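PDB 3E18: oxidoreductase from Listeria innocua, which binds NAD through a Rossmann-fold domain and is probably a dehydrogenase of the GFO/IDH/MocA oxidoreductase family, its substrate being unknown. Local coordinates for residues 9-14 and 55-60; 76-81 and 92-97. All coordinates share one frame; numbering follows the deposited sequence.

Contact 1 (9-14 and 55-60); sequences VIVGYG and ESYEAV. With NAD (nicotinamide-adenine-dinucleotide), chain E.
Val9 and Val11, on the first strand of the NAD-binding Rossmann fold, which leads into the glycine-rich turn beside the dinucleotide, pack against Val60 and Tyr57 of helix 57-62. The two valines point to the same face of the sheet, toward the helix, and the contact across the segments is wholly apolar. Val9 and Val60 meet tip to tip, CG1 of Val9 lying 3.7 Å from CG1 of Val60. One turn away, Val11 and Tyr57 cross at about a right angle, and both methyls of Val11 lie against the CD1-CE1 side of the ring. With CG anti to the backbone N (chi1 -174°), the ring of Tyr57 reaches across to the strand although its CB does not point there; its hydroxyl is hydrogen-bonded to the carbonyl of Leu81. Ser56 is the N-cap of the helix, its OG accepting from Ala59 N at 2.9 Å. Beyond the strand, Gly12 and Gly14 fit a GxGxxG pattern: Gly12 CA lies 3.5 Å from the ribose ring oxygen O4B of NAD, and Gly14 CA comes within 3.2 Å of NAD O5B. Val11 touches both partners: CG2 comes to 3.6 Å from Tyr57 CE1, and CG1, which also borders the ring, lies 4.0 Å from C2A of the adenine of NAD.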
ATOM      1  N   VAL A   9     -31.690  14.400  24.965  1.00 32.06           N
ATOM      2  CA  VAL A   9     -32.651  13.524  24.286  1.00 28.51           C
ATOM      3  C   VAL A   9     -31.983  12.812  23.108  1.00 31.87           C
ATOM      4  O   VAL A   9     -31.269  13.435  22.311  1.00 25.85           O
ATOM      5  CB  VAL A   9     -33.943  14.278  23.856  1.00 29.91           C
ATOM      6  CG1 VAL A   9     -34.812  13.430  22.917  1.00 29.12           C
ATOM      7  CG2 VAL A   9     -34.744  14.709  25.100  1.00 25.23           C
ATOM      8  N   ILE A  10     -32.200  11.499  23.032  1.00 26.54           N
ATOM      9  CA  ILE A  10     -31.717  10.664  21.936  1.00 31.07           C
ATOM     10  C   ILE A  10     -32.683  10.760  20.762  1.00 30.73           C
ATOM     11  O   ILE A  10     -33.868  10.437  20.891  1.00 31.28           O
ATOM     12  CB  ILE A  10     -31.569   9.167  22.377  1.00 30.16           C
ATOM     13  CG1 ILE A  10     -30.607   9.022  23.567  1.00 33.76           C
ATOM     14  CG2 ILE A  10     -31.185   8.251  21.196  1.00 30.76           C
ATOM     15  CD1 ILE A  10     -29.213   9.504  23.334  1.00 38.73           C
ATOM     16  N   VAL A  11     -32.173  11.229  19.622  1.00 31.65           N
ATOM     17  CA  VAL A  11     -32.954  11.330  18.382  1.00 29.22           C
ATOM     18  C   VAL A  11     -32.419  10.312  17.375  1.00 32.26           C
ATOM     19  O   VAL A  11     -31.334  10.480  16.805  1.00 27.24           O
ATOM     20  CB  VAL A  11     -32.881  12.750  17.767  1.00 33.19           C
ATOM     21  CG1 VAL A  11     -33.783  12.851  16.554  1.00 32.51           C
ATOM     22  CG2 VAL A  11     -33.257  13.801  18.806  1.00 33.15           C
ATOM     23  N   GLY A  12     -33.192   9.259  17.153  1.00 26.06           N
ATOM     24  CA  GLY A  12     -32.743   8.149  16.338  1.00 31.48           C
ATOM     25  C   GLY A  12     -32.423   6.998  17.270  1.00 33.61           C
ATOM     26  O   GLY A  12     -31.301   6.875  17.755  1.00 33.85           O
ATOM     27  N   TYR A  13     -33.415   6.155  17.529  1.00 36.89           N
ATOM     28  CA  TYR A  13     -33.219   5.039  18.439  1.00 34.38           C
ATOM     29  C   TYR A  13     -32.897   3.746  17.678  1.00 38.69           C
ATOM     30  O   TYR A  13     -33.620   2.744  17.755  1.00 35.69           O
ATOM     31  CB  TYR A  13     -34.433   4.885  19.357  1.00 36.42           C
ATOM     32  CG  TYR A  13     -34.180   3.995  20.548  1.00 33.09           C
ATOM     33  CD1 TYR A  13     -33.368   4.416  21.593  1.00 28.49           C
ATOM     34  CD2 TYR A  13     -34.769   2.728  20.631  1.00 34.24           C
ATOM     35  CE1 TYR A  13     -33.133   3.595  22.691  1.00 36.76           C
ATOM     36  CE2 TYR A  13     -34.530   1.899  21.710  1.00 31.22           C
ATOM     37  CZ  TYR A  13     -33.726   2.338  22.740  1.00 34.21           C
ATOM     38  OH  TYR A  13     -33.501   1.507  23.812  1.00 39.34           O
ATOM     39  N   GLY A  14     -31.798   3.770  16.937  1.00 34.10           N
ATOM     40  CA  GLY A  14     -31.366   2.589  16.203  1.00 37.05           C
ATOM     41  C   GLY A  14     -30.207   1.939  16.922  1.00 37.22           C
ATOM     42  O   GLY A  14     -30.099   2.049  18.144  1.00 38.99           O
ATOM     43  N   GLU A  55     -43.495  12.220  21.160  1.00 41.65           N
ATOM     44  CA  GLU A  55     -44.320  11.893  19.995  1.00 45.75           C
ATOM     45  C   GLU A  55     -43.829  12.554  18.704  1.00 43.65           C
ATOM     46  O   GLU A  55     -44.144  12.095  17.603  1.00 43.44           O
ATOM     47  CB  GLU A  55     -45.793  12.250  20.246  1.00 49.17           C
ATOM     48  CG  GLU A  55     -46.465  11.448  21.368  1.00 57.93           C
ATOM     49  CD  GLU A  55     -46.501   9.947  21.094  1.00 65.94           C
ATOM     50  OE1 GLU A  55     -46.927   9.545  19.989  1.00 67.90           O
ATOM     51  OE2 GLU A  55     -46.105   9.171  21.990  1.00 69.52           O
ATOM     52  N   SER A  56     -43.060  13.630  18.843  1.00 42.92           N
ATOM     53  CA  SER A  56     -42.543  14.352  17.690  1.00 39.96           C
ATOM     54  C   SER A  56     -41.208  15.003  18.016  1.00 39.16           C
ATOM     55  O   SER A  56     -40.892  15.246  19.178  1.00 36.92           O
ATOM     56  CB  SER A  56     -43.543  15.415  17.229  1.00 39.58           C
ATOM     57  OG  SER A  56     -43.620  16.467  18.173  1.00 45.14           O
ATOM     58  N   TYR A  57     -40.432  15.295  16.978  1.00 37.17           N
ATOM     59  CA  TYR A  57     -39.176  16.007  17.158  1.00 37.23           C
ATOM     60  C   TYR A  57     -39.462  17.440  17.595  1.00 34.91           C
ATOM     61  O   TYR A  57     -38.774  17.979  18.456  1.00 38.33           O
ATOM     62  CB  TYR A  57     -38.332  15.948  15.882  1.00 35.07           C
ATOM     63  CG  TYR A  57     -36.949  16.539  16.034  1.00 34.71           C
ATOM     64  CD1 TYR A  57     -36.075  16.084  17.028  1.00 35.42           C
ATOM     65  CD2 TYR A  57     -36.507  17.545  15.174  1.00 34.42           C
ATOM     66  CE1 TYR A  57     -34.796  16.640  17.169  1.00 32.53           C
ATOM     67  CE2 TYR A  57     -35.228  18.092  15.302  1.00 31.55           C
ATOM     68  CZ  TYR A  57     -34.382  17.627  16.300  1.00 34.33           C
ATOM     69  OH  TYR A  57     -33.117  18.154  16.441  1.00 31.66           O
ATOM     70  N   GLU A  58     -40.518  18.026  17.031  1.00 38.16           N
ATOM     71  CA  GLU A  58     -41.055  19.320  17.467  1.00 38.22           C
ATOM     72  C   GLU A  58     -41.292  19.375  18.986  1.00 37.02           C
ATOM     73  O   GLU A  58     -40.992  20.380  19.622  1.00 33.86           O
ATOM     74  CB  GLU A  58     -42.355  19.607  16.702  1.00 42.04           C
ATOM     75  CG  GLU A  58     -42.995  20.985  16.946  1.00 55.01           C
ATOM     76  CD  GLU A  58     -44.356  21.161  16.243  1.00 56.22           C
ATOM     77  OE1 GLU A  58     -44.903  20.169  15.698  1.00 65.00           O
ATOM     78  OE2 GLU A  58     -44.880  22.302  16.241  1.00 61.19           O
ATOM     79  N   ALA A  59     -41.807  18.288  19.563  1.00 33.02           N
ATOM     80  CA  ALA A  59     -42.080  18.214  21.009  1.00 31.26           C
ATOM     81  C   ALA A  59     -40.820  18.149  21.868  1.00 31.41           C
ATOM     82  O   ALA A  59     -40.802  18.666  22.989  1.00 34.11           O
ATOM     83  CB  ALA A  59     -42.985  17.024  21.317  1.00 35.78           C
ATOM     84  N   VAL A  60     -39.770  17.506  21.348  1.00 28.37           N
ATOM     85  CA  VAL A  60     -38.463  17.502  22.001  1.00 30.87           C
ATOM     86  C   VAL A  60     -37.936  18.928  22.079  1.00 33.20           C
ATOM     87  O   VAL A  60     -37.479  19.387  23.121  1.00 34.09           O
ATOM     88  CB  VAL A  60     -37.440  16.645  21.215  1.00 30.37           C
ATOM     89  CG1 VAL A  60     -36.052  16.751  21.833  1.00 32.12           C
ATOM     90  CG2 VAL A  60     -37.876  15.202  21.151  1.00 30.95           C
TER
HETATM   91  PA  NAD E 360     -29.912   2.625  12.336  1.00 38.54           P
HETATM   92  O1A NAD E 360     -29.638   1.406  13.131  1.00 43.57           O
HETATM   93  O2A NAD E 360     -30.554   2.365  11.035  1.00 41.27           O
HETATM   94  O5B NAD E 360     -30.788   3.657  13.200  1.00 42.35           O
HETATM   95  C5B NAD E 360     -31.169   4.935  12.744  1.00 43.64           C
HETATM   96  C4B NAD E 360     -32.471   5.295  13.453  1.00 38.53           C
HETATM   97  O4B NAD E 360     -32.861   6.622  13.151  1.00 40.14           O
HETATM   98  C3B NAD E 360     -33.609   4.381  13.007  1.00 43.75           C
HETATM   99  O3B NAD E 360     -34.216   3.817  14.146  1.00 36.76           O
HETATM  100  C2B NAD E 360     -34.562   5.309  12.283  1.00 43.33           C
HETATM  101  O2B NAD E 360     -35.912   4.936  12.440  1.00 42.25           O
HETATM  102  C1B NAD E 360     -34.254   6.652  12.920  1.00 41.81           C
HETATM  103  N9A NAD E 360     -34.592   7.799  12.064  1.00 43.32           N
HETATM  104  C8A NAD E 360     -34.474   7.894  10.698  1.00 40.11           C
HETATM  105  N7A NAD E 360     -34.882   9.128  10.316  1.00 42.23           N
HETATM  106  C5A NAD E 360     -35.261   9.813  11.421  1.00 46.39           C
HETATM  107  C6A NAD E 360     -35.764  11.096  11.603  1.00 43.49           C
HETATM  108  N6A NAD E 360     -35.775  11.946  10.577  1.00 39.35           N
HETATM  109  N1A NAD E 360     -36.072  11.531  12.883  1.00 39.31           N
HETATM  110  C2A NAD E 360     -35.889  10.701  13.972  1.00 39.51           C
HETATM  111  N3A NAD E 360     -35.392   9.429  13.782  1.00 44.80           N
HETATM  112  C4A NAD E 360     -35.085   8.991  12.528  1.00 44.44           C
HETATM  113  O3  NAD E 360     -28.521   3.424  12.106  1.00 30.37           O
HETATM  114  PN  NAD E 360     -27.245   3.325  13.056  1.00 33.66           P
HETATM  115  O1N NAD E 360     -26.361   2.222  12.592  1.00 36.74           O
HETATM  116  O2N NAD E 360     -27.640   3.418  14.480  1.00 33.42           O
HETATM  117  O5D NAD E 360     -26.456   4.701  12.661  1.00 29.86           O
HETATM  118  C5D NAD E 360     -27.014   5.985  12.840  1.00 29.54           C
HETATM  119  C4D NAD E 360     -25.891   7.046  12.829  1.00 29.44           C
HETATM  120  O4D NAD E 360     -24.867   6.672  13.733  1.00 35.70           O
HETATM  121  C3D NAD E 360     -25.211   7.186  11.478  1.00 30.00           C
HETATM  122  O3D NAD E 360     -24.810   8.536  11.295  1.00 28.42           O
HETATM  123  C2D NAD E 360     -23.958   6.342  11.582  1.00 33.81           C
HETATM  124  O2D NAD E 360     -22.935   6.884  10.779  1.00 37.40           O
HETATM  125  C1D NAD E 360     -23.625   6.475  13.061  1.00 37.48           C
HETATM  126  N1N NAD E 360     -22.851   5.351  13.653  1.00 38.11           N
HETATM  127  C2N NAD E 360     -21.681   5.676  14.279  1.00 40.47           C
HETATM  128  C3N NAD E 360     -20.876   4.712  14.876  1.00 42.63           C
HETATM  129  C7N NAD E 360     -19.736   5.162  15.738  1.00 36.73           C
HETATM  130  O7N NAD E 360     -18.799   4.216  16.176  1.00 44.48           O
HETATM  131  N7N NAD E 360     -19.628   6.446  16.092  1.00 33.66           N
HETATM  132  C4N NAD E 360     -21.292   3.373  14.866  1.00 36.56           C
HETATM  133  C5N NAD E 360     -22.497   3.041  14.242  1.00 34.24           C
HETATM  134  C6N NAD E 360     -23.274   4.042  13.646  1.00 38.87           C

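Contact 2 (76-81 and 92-97); sequences DSHKEL and VVCEKP. With NAD (nicotinamide-adenine-dinucleotide), chain E.
The imidazole of His78 has Pro97 O and the ribose hydroxyl O3D of NAD in its plane at the edge, while Cys94 SG approaches obliquely, 4.0 Å from the ring centroid. Its ND1 donates a weak, bent bond to Pro97 O (3.0 Å) and is also hydrogen-bonded to Val98 O; NE2 is bonded to Thr73 O. Polar partners at both nitrogens probably fix the rotation of this buried ring. CG stands anti to the carbonyl carbon (chi1 -72°), which carries the ring toward the end of the strand and the cofactor.

Segment 92-97 grips the nicotinamide half of NAD. Glu95, Lys96 and Pro97 form the Glu-Lys-Pro motif typical of GFO/IDH/MocA oxidoreductases. Glu95 OE1 accepts from the carboxamide N7N of NAD at 2.9 Å in a fairly straight bond (163°), and also from Lys96 N, which meets it on the anti side, while OE2 is held by His20 and His122. The Lys96-Pro97 peptide is cis, and the carbonyl O of Lys96 takes the ribose hydroxyl O2D of NAD at 2.6 Å. The contact belongs to the beta-alpha-beta unit of strand 68-71, helix 78-87 and strand 91-95: Ile71 touches His78, Phe119 of strand 119-122 touches Cys94, and helix 173-188 meets Lys96 and Pro97.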
ATOM      1  N   ASP A  76     -28.144  11.500   5.903  1.00 32.92           N
ATOM      2  CA  ASP A  76     -28.802  12.543   5.116  1.00 34.23           C
ATOM      3  C   ASP A  76     -29.692  13.462   5.945  1.00 35.71           C
ATOM      4  O   ASP A  76     -29.975  14.586   5.534  1.00 36.19           O
ATOM      5  CB  ASP A  76     -29.573  11.939   3.924  1.00 28.78           C
ATOM      6  CG  ASP A  76     -30.684  10.984   4.352  1.00 35.36           C
ATOM      7  OD1 ASP A  76     -30.414  10.015   5.101  1.00 38.06           O
ATOM      8  OD2 ASP A  76     -31.833  11.192   3.912  1.00 40.63           O
ATOM      9  N   SER A  77     -30.106  12.998   7.121  1.00 30.79           N
ATOM     10  CA  SER A  77     -30.967  13.792   7.991  1.00 32.47           C
ATOM     11  C   SER A  77     -30.233  14.620   9.057  1.00 33.77           C
ATOM     12  O   SER A  77     -30.869  15.398   9.763  1.00 28.51           O
ATOM     13  CB  SER A  77     -32.043  12.899   8.638  1.00 32.78           C
ATOM     14  OG  SER A  77     -31.458  11.806   9.321  1.00 36.35           O
ATOM     15  N   HIS A  78     -28.910  14.474   9.169  1.00 30.25           N
ATOM     16  CA  HIS A  78     -28.174  15.088  10.278  1.00 27.17           C
ATOM     17  C   HIS A  78     -28.268  16.605  10.278  1.00 31.47           C
ATOM     18  O   HIS A  78     -28.457  17.210  11.322  1.00 27.49           O
ATOM     19  CB  HIS A  78     -26.693  14.727  10.242  1.00 30.09           C
ATOM     20  CG  HIS A  78     -26.388  13.306  10.605  1.00 28.21           C
ATOM     21  ND1 HIS A  78     -25.109  12.799  10.556  1.00 25.62           N
ATOM     22  CD2 HIS A  78     -27.185  12.285  11.005  1.00 27.10           C
ATOM     23  CE1 HIS A  78     -25.129  11.528  10.917  1.00 29.15           C
ATOM     24  NE2 HIS A  78     -26.377  11.192  11.196  1.00 24.72           N
ATOM     25  N   LYS A  79     -28.115  17.204   9.104  1.00 28.65           N
ATOM     26  CA  LYS A  79     -28.005  18.655   8.992  1.00 29.56           C
ATOM     27  C   LYS A  79     -29.294  19.367   9.424  1.00 27.09           C
ATOM     28  O   LYS A  79     -29.237  20.316  10.203  1.00 31.49           O
ATOM     29  CB  LYS A  79     -27.623  19.042   7.566  1.00 25.79           C
ATOM     30  CG  LYS A  79     -27.442  20.553   7.332  1.00 35.11           C
ATOM     31  CD  LYS A  79     -27.513  20.872   5.845  1.00 38.40           C
ATOM     32  CE  LYS A  79     -27.385  22.371   5.596  1.00 43.94           C
ATOM     33  NZ  LYS A  79     -27.338  22.721   4.143  1.00 50.84           N
ATOM     34  N   GLU A  80     -30.441  18.897   8.930  1.00 29.96           N
ATOM     35  CA  GLU A  80     -31.736  19.527   9.225  1.00 33.75           C
ATOM     36  C   GLU A  80     -32.086  19.419  10.708  1.00 32.46           C
ATOM     37  O   GLU A  80     -32.520  20.399  11.316  1.00 27.57           O
ATOM     38  CB  GLU A  80     -32.867  18.930   8.363  1.00 38.16           C
ATOM     39  CG  GLU A  80     -34.251  19.561   8.591  1.00 41.99           C
ATOM     40  CD  GLU A  80     -35.342  18.980   7.692  1.00 43.53           C
ATOM     41  OE1 GLU A  80     -35.308  19.205   6.458  1.00 46.63           O
ATOM     42  OE2 GLU A  80     -36.245  18.304   8.232  1.00 46.37           O
ATOM     43  N   LEU A  81     -31.895  18.227  11.274  1.00 30.57           N
ATOM     44  CA  LEU A  81     -32.167  17.986  12.692  1.00 27.89           C
ATOM     45  C   LEU A  81     -31.250  18.790  13.607  1.00 28.26           C
ATOM     46  O   LEU A  81     -31.696  19.278  14.641  1.00 29.72           O
ATOM     47  CB  LEU A  81     -32.083  16.493  13.022  1.00 29.12           C
ATOM     48  CG  LEU A  81     -33.008  15.577  12.212  1.00 32.86           C
ATOM     49  CD1 LEU A  81     -32.768  14.099  12.540  1.00 30.31           C
ATOM     50  CD2 LEU A  81     -34.470  15.927  12.377  1.00 35.09           C
ATOM     51  N   VAL A  92     -25.959  20.285  20.641  1.00 26.65           N
ATOM     52  CA  VAL A  92     -26.092  19.125  19.751  1.00 28.56           C
ATOM     53  C   VAL A  92     -24.859  18.244  19.773  1.00 26.64           C
ATOM     54  O   VAL A  92     -23.737  18.735  19.624  1.00 26.16           O
ATOM     55  CB  VAL A  92     -26.358  19.564  18.276  1.00 29.21           C
ATOM     56  CG1 VAL A  92     -26.290  18.380  17.325  1.00 25.48           C
ATOM     57  CG2 VAL A  92     -27.696  20.267  18.144  1.00 25.39           C
ATOM     58  N   VAL A  93     -25.078  16.944  19.978  1.00 24.92           N
ATOM     59  CA  VAL A  93     -24.075  15.946  19.648  1.00 28.46           C
ATOM     60  C   VAL A  93     -24.578  15.217  18.400  1.00 30.62           C
ATOM     61  O   VAL A  93     -25.714  14.733  18.357  1.00 25.27           O
ATOM     62  CB  VAL A  93     -23.787  14.928  20.800  1.00 26.75           C
ATOM     63  CG1 VAL A  93     -22.713  13.911  20.358  1.00 24.71           C
ATOM     64  CG2 VAL A  93     -23.311  15.637  22.056  1.00 29.47           C
ATOM     65  N   CYS A  94     -23.730  15.160  17.380  1.00 28.73           N
ATOM     66  CA  CYS A  94     -24.096  14.516  16.136  1.00 27.96           C
ATOM     67  C   CYS A  94     -23.149  13.366  15.812  1.00 28.61           C
ATOM     68  O   CYS A  94     -21.935  13.515  15.839  1.00 23.02           O
ATOM     69  CB  CYS A  94     -24.108  15.529  14.999  1.00 26.92           C
ATOM     70  SG  CYS A  94     -24.760  14.911  13.452  1.00 30.12           S
ATOM     71  N   GLU A  95     -23.723  12.212  15.499  1.00 24.72           N
ATOM     72  CA  GLU A  95     -22.947  11.091  15.002  1.00 28.15           C
ATOM     73  C   GLU A  95     -22.178  11.361  13.705  1.00 33.18           C
ATOM     74  O   GLU A  95     -22.582  12.189  12.892  1.00 33.79           O
ATOM     75  CB  GLU A  95     -23.840   9.872  14.820  1.00 31.59           C
ATOM     76  CG  GLU A  95     -23.870   8.974  16.042  1.00 25.94           C
ATOM     77  CD  GLU A  95     -22.487   8.412  16.423  1.00 32.97           C
ATOM     78  OE1 GLU A  95     -21.497   8.570  15.672  1.00 36.69           O
ATOM     79  OE2 GLU A  95     -22.388   7.818  17.507  1.00 34.90           O
ATOM     80  N   LYS A  96     -21.049  10.663  13.562  1.00 32.01           N
ATOM     81  CA  LYS A  96     -20.226  10.660  12.348  0.50 31.58           C
ATOM     82  C   LYS A  96     -20.958   9.978  11.187  1.00 32.47           C
ATOM     83  O   LYS A  96     -21.800   9.098  11.422  1.00 31.72           O
ATOM     84  CB  LYS A  96     -18.889   9.941  12.626  0.50 32.40           C
ATOM     85  CG  LYS A  96     -19.013   8.455  13.031  0.50 36.23           C
ATOM     86  CD  LYS A  96     -18.478   7.495  11.953  0.50 36.10           C
ATOM     87  CE  LYS A  96     -19.524   6.906  11.013  0.50 37.60           C
ATOM     88  NZ  LYS A  96     -20.042   5.568  11.418  0.50 27.53           N
ATOM     89  N   PRO A  97     -20.695  10.392   9.927  1.00 28.31           N
ATOM     90  CA  PRO A  97     -20.055  11.622   9.457  1.00 30.65           C
ATOM     91  C   PRO A  97     -21.102  12.695   9.755  1.00 32.65           C
ATOM     92  O   PRO A  97     -22.304  12.416   9.647  1.00 33.26           O
ATOM     93  CB  PRO A  97     -19.894  11.390   7.949  1.00 31.91           C
ATOM     94  CG  PRO A  97     -20.912  10.395   7.588  1.00 29.31           C
ATOM     95  CD  PRO A  97     -21.089   9.517   8.806  1.00 31.17           C
TER
HETATM   96  PA  NAD E 360     -29.912   2.625  12.336  1.00 38.54           P
HETATM   97  O1A NAD E 360     -29.638   1.406  13.131  1.00 43.57           O
HETATM   98  O2A NAD E 360     -30.554   2.365  11.035  1.00 41.27           O
HETATM   99  O5B NAD E 360     -30.788   3.657  13.200  1.00 42.35           O
HETATM  100  C5B NAD E 360     -31.169   4.935  12.744  1.00 43.64           C
HETATM  101  C4B NAD E 360     -32.471   5.295  13.453  1.00 38.53           C
HETATM  102  O4B NAD E 360     -32.861   6.622  13.151  1.00 40.14           O
HETATM  103  C3B NAD E 360     -33.609   4.381  13.007  1.00 43.75           C
HETATM  104  O3B NAD E 360     -34.216   3.817  14.146  1.00 36.76           O
HETATM  105  C2B NAD E 360     -34.562   5.309  12.283  1.00 43.33           C
HETATM  106  O2B NAD E 360     -35.912   4.936  12.440  1.00 42.25           O
HETATM  107  C1B NAD E 360     -34.254   6.652  12.920  1.00 41.81           C
HETATM  108  N9A NAD E 360     -34.592   7.799  12.064  1.00 43.32           N
HETATM  109  C8A NAD E 360     -34.474   7.894  10.698  1.00 40.11           C
HETATM  110  N7A NAD E 360     -34.882   9.128  10.316  1.00 42.23           N
HETATM  111  C5A NAD E 360     -35.261   9.813  11.421  1.00 46.39           C
HETATM  112  C6A NAD E 360     -35.764  11.096  11.603  1.00 43.49           C
HETATM  113  N6A NAD E 360     -35.775  11.946  10.577  1.00 39.35           N
HETATM  114  N1A NAD E 360     -36.072  11.531  12.883  1.00 39.31           N
HETATM  115  C2A NAD E 360     -35.889  10.701  13.972  1.00 39.51           C
HETATM  116  N3A NAD E 360     -35.392   9.429  13.782  1.00 44.80           N
HETATM  117  C4A NAD E 360     -35.085   8.991  12.528  1.00 44.44           C
HETATM  118  O3  NAD E 360     -28.521   3.424  12.106  1.00 30.37           O
HETATM  119  PN  NAD E 360     -27.245   3.325  13.056  1.00 33.66           P
HETATM  120  O1N NAD E 360     -26.361   2.222  12.592  1.00 36.74           O
HETATM  121  O2N NAD E 360     -27.640   3.418  14.480  1.00 33.42           O
HETATM  122  O5D NAD E 360     -26.456   4.701  12.661  1.00 29.86           O
HETATM  123  C5D NAD E 360     -27.014   5.985  12.840  1.00 29.54           C
HETATM  124  C4D NAD E 360     -25.891   7.046  12.829  1.00 29.44           C
HETATM  125  O4D NAD E 360     -24.867   6.672  13.733  1.00 35.70           O
HETATM  126  C3D NAD E 360     -25.211   7.186  11.478  1.00 30.00           C
HETATM  127  O3D NAD E 360     -24.810   8.536  11.295  1.00 28.42           O
HETATM  128  C2D NAD E 360     -23.958   6.342  11.582  1.00 33.81           C
HETATM  129  O2D NAD E 360     -22.935   6.884  10.779  1.00 37.40           O
HETATM  130  C1D NAD E 360     -23.625   6.475  13.061  1.00 37.48           C
HETATM  131  N1N NAD E 360     -22.851   5.351  13.653  1.00 38.11           N
HETATM  132  C2N NAD E 360     -21.681   5.676  14.279  1.00 40.47           C
HETATM  133  C3N NAD E 360     -20.876   4.712  14.876  1.00 42.63           C
HETATM  134  C7N NAD E 360     -19.736   5.162  15.738  1.00 36.73           C
HETATM  135  O7N NAD E 360     -18.799   4.216  16.176  1.00 44.48           O
HETATM  136  N7N NAD E 360     -19.628   6.446  16.092  1.00 33.66           N
HETATM  137  C4N NAD E 360     -21.292   3.373  14.866  1.00 36.56           C
HETATM  138  C5N NAD E 360     -22.497   3.041  14.242  1.00 34.24           C
HETATM  139  C6N NAD E 360     -23.274   4.042  13.646  1.00 38.87           C

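Both contacts are buried packings of a helix on the same parallel Rossmann sheet, and both touch NAD, their centres about 13 Å apart. Contact 1 is joined to contact 2 by the hydroxyl of Tyr57, which ties helix 57-62 to helix 78-87. Their chemistry differs with place: 9-14 and 55-60 meet through aliphatic and aromatic carbon alone near the adenosine end, where the turn after the strand supplies glycine backbone, whereas 76-81 and 92-97 meet through a histidine, a sulfur and carbonyl oxygens beside the nicotinamide riboside, with charged side chains added by the strand end.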